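PDB 3DNF: 4-hydroxy-3-methylbut-2-enyl diphosphate reductase from Aquifex aeolicus, which catalyses the last step of the non-mevalonate isoprenoid pathway, reducing hydroxymethylbutenyl diphosphate to isopentenyl and dimethylallyl diphosphate at an iron-sulfur cluster. Local coordinates for residues B[41-46]-B[265-270]; B[7-13]-B[198-202]. One frame throughout, in Å; residues are numbered along the deposited sequence.

Contact 1. Residues B[41-46]-B[265-270]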
ATOM      1  N   ILE B  41     -16.577  -8.873  27.700  1.00 35.63           N
ATOM      2  CA  ILE B  41     -17.118  -8.159  26.535  0.70 36.49           C
ATOM      3  C   ILE B  41     -17.911  -6.970  27.041  1.00 36.33           C
ATOM      4  O   ILE B  41     -18.309  -6.941  28.223  1.00 36.46           O
ATOM      5  CB  ILE B  41     -18.052  -9.038  25.642  0.70 36.45           C
ATOM      6  CG1 ILE B  41     -19.218  -9.657  26.443  0.70 34.40           C
ATOM      7  CG2 ILE B  41     -17.226 -10.078  24.875  0.70 38.94           C
ATOM      8  CD1 ILE B  41     -20.432  -9.913  25.588  0.70 36.96           C
ATOM      9  N   HIS B  42     -18.166  -5.980  26.171  1.00 37.39           N
ATOM     10  CA  HIS B  42     -19.001  -4.849  26.590  1.00 39.30           C
ATOM     11  C   HIS B  42     -20.475  -5.159  26.380  1.00 38.53           C
ATOM     12  O   HIS B  42     -21.108  -4.675  25.454  1.00 39.88           O
ATOM     13  CB  HIS B  42     -18.574  -3.535  25.930  1.00 40.19           C
ATOM     14  CG  HIS B  42     -17.226  -3.054  26.387  1.00 46.07           C
ATOM     15  ND1 HIS B  42     -16.637  -3.493  27.560  1.00 51.48           N
ATOM     16  CD2 HIS B  42     -16.356  -2.170  25.839  1.00 50.65           C
ATOM     17  CE1 HIS B  42     -15.458  -2.912  27.707  1.00 52.34           C
ATOM     18  NE2 HIS B  42     -15.264  -2.103  26.677  1.00 52.32           N
ATOM     19  N   ASN B  43     -21.003  -5.992  27.260  1.00 36.89           N
ATOM     20  CA  ASN B  43     -22.393  -6.348  27.297  1.00 35.93           C
ATOM     21  C   ASN B  43     -22.686  -6.690  28.734  1.00 35.05           C
ATOM     22  O   ASN B  43     -22.255  -7.763  29.219  1.00 33.70           O
ATOM     23  CB  ASN B  43     -22.662  -7.537  26.379  1.00 36.02           C
ATOM     24  CG  ASN B  43     -24.133  -7.876  26.273  1.00 36.06           C
ATOM     25  OD1 ASN B  43     -24.874  -7.892  27.263  1.00 34.52           O
ATOM     26  ND2 ASN B  43     -24.572  -8.144  25.052  1.00 38.94           N
ATOM     27  N   PRO B  44     -23.347  -5.766  29.450  1.00 34.84           N
ATOM     28  CA  PRO B  44     -23.700  -5.944  30.856  1.00 35.13           C
ATOM     29  C   PRO B  44     -24.467  -7.233  31.152  1.00 34.30           C
ATOM     30  O   PRO B  44     -24.212  -7.847  32.185  1.00 34.91           O
ATOM     31  CB  PRO B  44     -24.575  -4.710  31.154  1.00 35.29           C
ATOM     32  CG  PRO B  44     -24.047  -3.686  30.231  1.00 35.60           C
ATOM     33  CD  PRO B  44     -23.784  -4.436  28.958  1.00 35.60           C
ATOM     34  N   GLN B  45     -25.394  -7.641  30.278  1.00 33.86           N
ATOM     35  CA  GLN B  45     -26.190  -8.852  30.526  1.00 32.89           C
ATOM     36  C   GLN B  45     -25.315 -10.104  30.417  1.00 31.72           C
ATOM     37  O   GLN B  45     -25.437 -11.041  31.215  1.00 30.75           O
ATOM     38  CB  GLN B  45     -27.337  -8.961  29.524  1.00 32.99           C
ATOM     39  CG  GLN B  45     -28.518  -8.050  29.782  1.00 35.31           C
ATOM     40  CD  GLN B  45     -29.715  -8.470  28.960  1.00 37.35           C
ATOM     41  OE1 GLN B  45     -30.640  -9.112  29.469  1.00 40.45           O
ATOM     42  NE2 GLN B  45     -29.683  -8.155  27.671  1.00 39.40           N
ATOM     43  N   GLU B  46     -24.422 -10.124  29.439  1.00 32.53           N
ATOM     44  CA  GLU B  46     -23.509 -11.266  29.313  1.00 32.14           C
ATOM     45  C   GLU B  46     -22.516 -11.360  30.494  1.00 32.74           C
ATOM     46  O   GLU B  46     -22.285 -12.446  31.059  1.00 31.64           O
ATOM     47  CB  GLU B  46     -22.797 -11.254  27.960  1.00 31.60           C
ATOM     48  CG  GLU B  46     -21.765 -12.418  27.738  1.00 32.64           C
ATOM     49  CD  GLU B  46     -22.413 -13.795  27.552  1.00 32.88           C
ATOM     50  OE1 GLU B  46     -23.577 -13.987  27.938  1.00 35.12           O
ATOM     51  OE2 GLU B  46     -21.730 -14.690  27.018  1.00 36.36           O
ATOM     52  N   SER B 265     -21.288  -7.978  19.966  1.00 28.77           N
ATOM     53  CA  SER B 265     -21.366  -8.073  21.419  1.00 29.82           C
ATOM     54  C   SER B 265     -22.609  -8.798  21.913  1.00 28.97           C
ATOM     55  O   SER B 265     -22.935  -8.733  23.108  1.00 29.28           O
ATOM     56  CB  SER B 265     -21.254  -6.672  22.035  1.00 29.82           C
ATOM     57  OG  SER B 265     -19.909  -6.228  21.977  1.00 34.44           O
ATOM     58  N   THR B 266     -23.316  -9.469  21.003  1.00 28.43           N
ATOM     59  CA  THR B 266     -24.567 -10.153  21.344  1.00 28.19           C
ATOM     60  C   THR B 266     -24.353 -11.663  21.477  1.00 27.90           C
ATOM     61  O   THR B 266     -23.982 -12.333  20.508  1.00 27.28           O
ATOM     62  CB  THR B 266     -25.694  -9.820  20.327  1.00 27.68           C
ATOM     63  OG1 THR B 266     -25.883  -8.400  20.297  1.00 27.37           O
ATOM     64  CG2 THR B 266     -27.056 -10.490  20.714  1.00 28.54           C
ATOM     65  N   PRO B 267     -24.596 -12.203  22.687  1.00 28.44           N
ATOM     66  CA  PRO B 267     -24.472 -13.630  22.894  1.00 28.43           C
ATOM     67  C   PRO B 267     -25.671 -14.349  22.272  1.00 29.35           C
ATOM     68  O   PRO B 267     -26.738 -13.748  22.065  1.00 28.81           O
ATOM     69  CB  PRO B 267     -24.499 -13.764  24.422  1.00 28.50           C
ATOM     70  CG  PRO B 267     -25.282 -12.595  24.880  1.00 28.35           C
ATOM     71  CD  PRO B 267     -24.953 -11.499  23.932  1.00 28.10           C
ATOM     72  N   ASP B 268     -25.470 -15.622  21.971  1.00 29.19           N
ATOM     73  CA  ASP B 268     -26.515 -16.448  21.363  1.00 29.97           C
ATOM     74  C   ASP B 268     -27.781 -16.589  22.189  1.00 29.52           C
ATOM     75  O   ASP B 268     -28.855 -16.811  21.627  1.00 28.82           O
ATOM     76  CB  ASP B 268     -25.962 -17.838  21.078  1.00 30.68           C
ATOM     77  CG  ASP B 268     -25.002 -17.855  19.902  1.00 33.47           C
ATOM     78  OD1 ASP B 268     -24.959 -16.852  19.145  1.00 35.99           O
ATOM     79  OD2 ASP B 268     -24.304 -18.882  19.734  1.00 36.45           O
ATOM     80  N   TRP B 269     -27.680 -16.478  23.510  1.00 28.73           N
ATOM     81  CA  TRP B 269     -28.882 -16.624  24.335  1.00 28.44           C
ATOM     82  C   TRP B 269     -29.833 -15.445  24.178  1.00 28.70           C
ATOM     83  O   TRP B 269     -31.050 -15.601  24.343  1.00 28.71           O
ATOM     84  CB  TRP B 269     -28.558 -16.879  25.814  1.00 27.69           C
ATOM     85  CG  TRP B 269     -27.881 -15.771  26.524  1.00 26.41           C
ATOM     86  CD1 TRP B 269     -26.536 -15.600  26.657  1.00 25.70           C
ATOM     87  CD2 TRP B 269     -28.497 -14.693  27.243  1.00 25.05           C
ATOM     88  NE1 TRP B 269     -26.271 -14.491  27.399  1.00 25.31           N
ATOM     89  CE2 TRP B 269     -27.450 -13.905  27.775  1.00 25.70           C
ATOM     90  CE3 TRP B 269     -29.822 -14.314  27.493  1.00 26.00           C
ATOM     91  CZ2 TRP B 269     -27.688 -12.757  28.536  1.00 25.20           C
ATOM     92  CZ3 TRP B 269     -30.057 -13.174  28.245  1.00 26.17           C
ATOM     93  CH2 TRP B 269     -28.996 -12.412  28.767  1.00 26.64           C
ATOM     94  N   ILE B 270     -29.281 -14.273  23.866  1.00 28.99           N
ATOM     95  CA  ILE B 270     -30.121 -13.101  23.564  1.00 29.54           C
ATOM     96  C   ILE B 270     -30.806 -13.279  22.201  1.00 30.08           C
ATOM     97  O   ILE B 270     -31.995 -13.007  22.081  1.00 29.26           O
ATOM     98  CB  ILE B 270     -29.355 -11.756  23.683  1.00 29.65           C
ATOM     99  CG1 ILE B 270     -29.099 -11.451  25.162  1.00 28.32           C
ATOM    100  CG2 ILE B 270     -30.155 -10.597  23.026  1.00 31.00           C
ATOM    101  CD1 ILE B 270     -28.045 -10.366  25.450  1.00 29.94           C
TER

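Contact 2. Residues B[7-13]-B[198-202]. With F3S (Fe3-s4 cluster), chain E.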
ATOM      1  N   ALA B   7     -29.300 -15.016  10.612  1.00 35.21           N
ATOM      2  CA  ALA B   7     -28.225 -14.799   9.646  1.00 33.90           C
ATOM      3  C   ALA B   7     -26.938 -15.482  10.094  1.00 33.45           C
ATOM      4  O   ALA B   7     -26.610 -15.510  11.287  1.00 31.86           O
ATOM      5  CB  ALA B   7     -27.986 -13.302   9.433  1.00 33.83           C
ATOM      6  N   GLU B   8     -26.221 -16.040   9.126  1.00 32.64           N
ATOM      7  CA  GLU B   8     -24.920 -16.604   9.400  1.00 32.67           C
ATOM      8  C   GLU B   8     -23.982 -15.524   9.956  1.00 32.08           C
ATOM      9  O   GLU B   8     -23.987 -14.380   9.481  1.00 32.36           O
ATOM     10  CB  GLU B   8     -24.339 -17.221   8.141  1.00 32.62           C
ATOM     11  CG  GLU B   8     -23.379 -18.340   8.441  1.00 34.16           C
ATOM     12  CD  GLU B   8     -22.563 -18.751   7.231  1.00 37.37           C
ATOM     13  OE1 GLU B   8     -22.960 -18.399   6.098  1.00 37.92           O
ATOM     14  OE2 GLU B   8     -21.516 -19.421   7.419  1.00 39.41           O
ATOM     15  N   HIS B   9     -23.210 -15.885  10.980  1.00 31.15           N
ATOM     16  CA  HIS B   9     -22.269 -14.962  11.651  1.00 30.70           C
ATOM     17  C   HIS B   9     -22.916 -13.920  12.587  1.00 30.20           C
ATOM     18  O   HIS B   9     -22.199 -13.054  13.107  1.00 30.77           O
ATOM     19  CB  HIS B   9     -21.321 -14.261  10.658  1.00 30.48           C
ATOM     20  CG  HIS B   9     -20.701 -15.186   9.662  1.00 31.74           C
ATOM     21  ND1 HIS B   9     -19.822 -16.186  10.025  1.00 33.15           N
ATOM     22  CD2 HIS B   9     -20.853 -15.284   8.321  1.00 31.74           C
ATOM     23  CE1 HIS B   9     -19.463 -16.859   8.945  1.00 31.87           C
ATOM     24  NE2 HIS B   9     -20.066 -16.326   7.900  1.00 31.80           N
ATOM     25  N   ALA B  10     -24.234 -14.015  12.826  1.00 29.89           N
ATOM     26  CA  ALA B  10     -24.880 -13.162  13.835  1.00 29.56           C
ATOM     27  C   ALA B  10     -24.151 -13.322  15.184  1.00 30.14           C
ATOM     28  O   ALA B  10     -23.854 -14.448  15.611  1.00 29.90           O
ATOM     29  CB  ALA B  10     -26.376 -13.493  13.979  1.00 29.11           C
ATOM     30  N   GLY B  11     -23.803 -12.204  15.814  1.00 29.68           N
ATOM     31  CA  GLY B  11     -23.318 -12.241  17.187  1.00 29.46           C
ATOM     32  C   GLY B  11     -21.822 -12.369  17.275  1.00 30.52           C
ATOM     33  O   GLY B  11     -21.093 -11.837  16.419  1.00 30.05           O
ATOM     34  N   PHE B  12     -21.365 -13.075  18.329  1.00 29.47           N
ATOM     35  CA  PHE B  12     -19.941 -13.159  18.699  1.00 29.26           C
ATOM     36  C   PHE B  12     -19.118 -13.736  17.558  1.00 27.88           C
ATOM     37  O   PHE B  12     -19.511 -14.708  16.905  1.00 27.89           O
ATOM     38  CB  PHE B  12     -19.693 -14.120  19.900  1.00 28.98           C
ATOM     39  CG  PHE B  12     -20.207 -13.646  21.241  1.00 28.19           C
ATOM     40  CD1 PHE B  12     -20.676 -12.352  21.442  1.00 29.60           C
ATOM     41  CD2 PHE B  12     -20.176 -14.529  22.331  1.00 29.29           C
ATOM     42  CE1 PHE B  12     -21.132 -11.944  22.698  1.00 31.62           C
ATOM     43  CE2 PHE B  12     -20.619 -14.138  23.582  1.00 26.70           C
ATOM     44  CZ  PHE B  12     -21.097 -12.840  23.765  1.00 29.53           C
ATOM     45  N   CYS B  13     -17.957 -13.146  17.354  1.00 28.17           N
ATOM     46  CA  CYS B  13     -16.949 -13.706  16.472  1.00 28.28           C
ATOM     47  C   CYS B  13     -16.308 -14.945  17.097  1.00 29.65           C
ATOM     48  O   CYS B  13     -16.460 -15.237  18.297  1.00 28.82           O
ATOM     49  CB  CYS B  13     -15.865 -12.681  16.251  1.00 28.04           C
ATOM     50  SG  CYS B  13     -15.165 -12.272  17.824  1.00 26.70           S
ATOM     51  N   LEU B 198     -17.791 -10.588   7.202  1.00 31.52           N
ATOM     52  CA  LEU B 198     -18.689 -11.741   7.077  1.00 31.28           C
ATOM     53  C   LEU B 198     -20.080 -11.415   7.645  1.00 31.15           C
ATOM     54  O   LEU B 198     -21.096 -11.629   6.979  1.00 30.84           O
ATOM     55  CB  LEU B 198     -18.105 -12.982   7.775  1.00 31.42           C
ATOM     56  CG  LEU B 198     -16.820 -13.672   7.288  1.00 31.47           C
ATOM     57  CD1 LEU B 198     -16.296 -14.628   8.355  1.00 30.80           C
ATOM     58  CD2 LEU B 198     -17.030 -14.414   5.976  1.00 31.28           C
ATOM     59  N   ARG B 199     -20.109 -10.892   8.869  1.00 30.75           N
ATOM     60  CA  ARG B 199     -21.344 -10.491   9.538  1.00 30.69           C
ATOM     61  C   ARG B 199     -22.172  -9.515   8.684  1.00 30.95           C
ATOM     62  O   ARG B 199     -23.388  -9.703   8.509  1.00 31.37           O
ATOM     63  CB  ARG B 199     -21.030  -9.911  10.920  1.00 30.65           C
ATOM     64  CG  ARG B 199     -22.148 -10.048  11.919  1.00 30.79           C
ATOM     65  CD  ARG B 199     -21.828  -9.350  13.243  1.00 29.90           C
ATOM     66  NE  ARG B 199     -20.921 -10.103  14.125  1.00 30.21           N
ATOM     67  CZ  ARG B 199     -19.671  -9.729  14.392  1.00 29.94           C
ATOM     68  NH1 ARG B 199     -19.181  -8.635  13.840  1.00 30.46           N
ATOM     69  NH2 ARG B 199     -18.896 -10.450  15.203  1.00 27.91           N
ATOM     70  N   GLN B 200     -21.509  -8.509   8.118  1.00 31.18           N
ATOM     71  CA  GLN B 200     -22.172  -7.522   7.263  1.00 31.71           C
ATOM     72  C   GLN B 200     -22.688  -8.093   5.930  1.00 32.15           C
ATOM     73  O   GLN B 200     -23.809  -7.781   5.514  1.00 32.04           O
ATOM     74  CB  GLN B 200     -21.252  -6.314   7.016  1.00 31.71           C
ATOM     75  CG  GLN B 200     -20.980  -5.501   8.277  1.00 31.11           C
ATOM     76  CD  GLN B 200     -19.951  -4.404   8.100  1.00 31.77           C
ATOM     77  OE1 GLN B 200     -19.314  -4.284   7.056  1.00 32.52           O
ATOM     78  NE2 GLN B 200     -19.784  -3.590   9.133  1.00 31.58           N
ATOM     79  N   GLU B 201     -21.881  -8.923   5.269  1.00 32.24           N
ATOM     80  CA  GLU B 201     -22.272  -9.518   3.977  1.00 32.43           C
ATOM     81  C   GLU B 201     -23.405 -10.534   4.108  1.00 32.37           C
ATOM     82  O   GLU B 201     -24.216 -10.695   3.189  1.00 32.57           O
ATOM     83  CB  GLU B 201     -21.069 -10.166   3.282  1.00 32.64           C
ATOM     84  CG  GLU B 201     -19.900  -9.211   2.972  1.00 34.15           C
ATOM     85  CD  GLU B 201     -20.318  -7.927   2.251  1.00 35.97           C
ATOM     86  OE1 GLU B 201     -21.194  -7.974   1.362  1.00 36.68           O
ATOM     87  OE2 GLU B 201     -19.751  -6.862   2.574  1.00 37.82           O
ATOM     88  N   SER B 202     -23.444 -11.223   5.242  1.00 32.48           N
ATOM     89  CA  SER B 202     -24.528 -12.138   5.565  1.00 32.80           C
ATOM     90  C   SER B 202     -25.854 -11.396   5.749  1.00 32.95           C
ATOM     91  O   SER B 202     -26.905 -11.903   5.359  1.00 32.62           O
ATOM     92  CB  SER B 202     -24.178 -12.947   6.817  1.00 32.90           C
ATOM     93  OG  SER B 202     -25.211 -13.866   7.145  1.00 33.90           O
TER
HETATM   94 FE1  F3S E3302     -11.688 -11.471  14.815  1.00 28.55          FE
HETATM   95 FE3  F3S E3302     -10.611 -12.659  17.000  1.00 24.46          FE
HETATM   96 FE4  F3S E3302     -12.869 -11.673  16.921  1.00 33.47          FE
HETATM   97  S1  F3S E3302      -9.641 -11.080  15.680  1.00 25.24           S
HETATM   98  S2  F3S E3302     -13.422 -10.144  15.481  1.00 37.10           S
HETATM   99  S3  F3S E3302     -12.363 -13.436  15.765  1.00 27.28           S
HETATM  100  S4  F3S E3302     -11.775 -11.829  18.799  1.00 27.71           S
HETATM  101  O   HOH W   1     -24.911 -11.533  10.121  1.00 35.48           O

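Contact 1. Residues B[41-46]-B[265-270]
Carboxylate oxygen OE1 of E46 is gripped by two groups: the indole N-H of W269 and, from its own helix, the guanidinium of R49 in a salt bridge. The contact joins the starts of two helices, 44-53 and 268-281, which belong to different lobes of the trilobal IspH fold. W269 NE1 lies 2.8 Å from E46 OE1, and the bond is nearly straight, with an N-H...O angle of 165°. The oxygen sits in the plane of the indole at its edge, and is approached almost along its own C-O bond. E46 reaches this point because CG is anti to the backbone N (chi1 178°) and the chain then bends at chi2 (71°), which also brings E46 OE1 to 3.6 Å from P267 CB. Farther round the same ring edge, W269 CH2 touches Q45 OE1 at 3.8 Å, the amide and indole planes standing steeply to each other, while I270 CG1 lies over one indole face. A leucine here, having no N-H, would probably leave the E46 carboxylate tied to R49 alone of these two partners and freer to turn, with a gap beside Q45.

N43 works in both directions. Its OD1 caps helix 44-53, E46 N donating to N43 OD1 at 3.1 Å and Q45 N doing so weakly. The amide nitrogen turns to the other lobe, where S265, like H42, is predicted to bind the substrate and its products: N43 ND2 donates to the carbonyl S265 O at 2.6 Å, the oxygen lying close to the amide plane of N43.

Contact 2. Residues B[7-13]-B[198-202]
R199 holds the backbone of G11 side-on: NE and NH2 each donate to the single carbonyl oxygen G11 O, both at 2.9 Å. Neither bond is straight, the N-H...O angles being near 135°, and the oxygen lies a little out of the guanidinium plane. NE comes in the plane of the carbonyl, NH2 almost in line with it. The bend at chi3 (-78°) turns the guanidinium onto this oxygen after R199 CG has passed within 3.2 Å of H9 O. Helix 195-206 is thereby tied to the loop that runs from strand 3-6 to C13, the N-cap residue of helix 14-26 and a ligand of the iron-sulfur cluster.

The other end of the loop is a type II turn from A7 to A10, closed by the A10 N to A7 O bond. Within this turn the carbonyl E8 O also has two donors. The hydroxyl S202 OG, set anti to its backbone N (chi1 -179°), gives its proton to a lone pair of E8 O at 2.7 Å; a water supplies the second and also donates to R199 O, bridging the loop to the helix backbone. Between these polar points H9 lies sandwiched, with L198 CB in CH-pi contact over one face of its ring, 3.8 Å from the H9 centroid, and E8 CG against the opposite face.

C13 SG binds the iron FE4 of the cluster at 2.5 Å and also caps a backbone N at the start of helix 14-26. Two residues earlier, the doubled bond from R199 fixes the carbonyl of G11, and the guanidinium places a positive charge near the cluster-binding loop, where it would probably polarise that carbonyl.

Overall arrangement
Contacts 1 and 2 lie 15 Å apart between centres and meet through F12, the residue just before the cluster ligand C13. Its ring fits against contact 1: F12 CZ lies 3.5 Å from I41 CD1, and the ring edge also packs on P267 and on the backbone of T266, with F12 CD1 3.4 Å from T266 O. The loop 7-13 is thus held by helix 195-206 and packed against residues 41-46 and 265-270. Both contacts border the active site. C13 of contact 2 binds the cluster itself, whereas the I41 side chain of contact 1 is about 8 Å from it; H42 and S265 are predicted substrate- and product-binding residues, and S265 lies about 5 Å from S221, side chain to side chain.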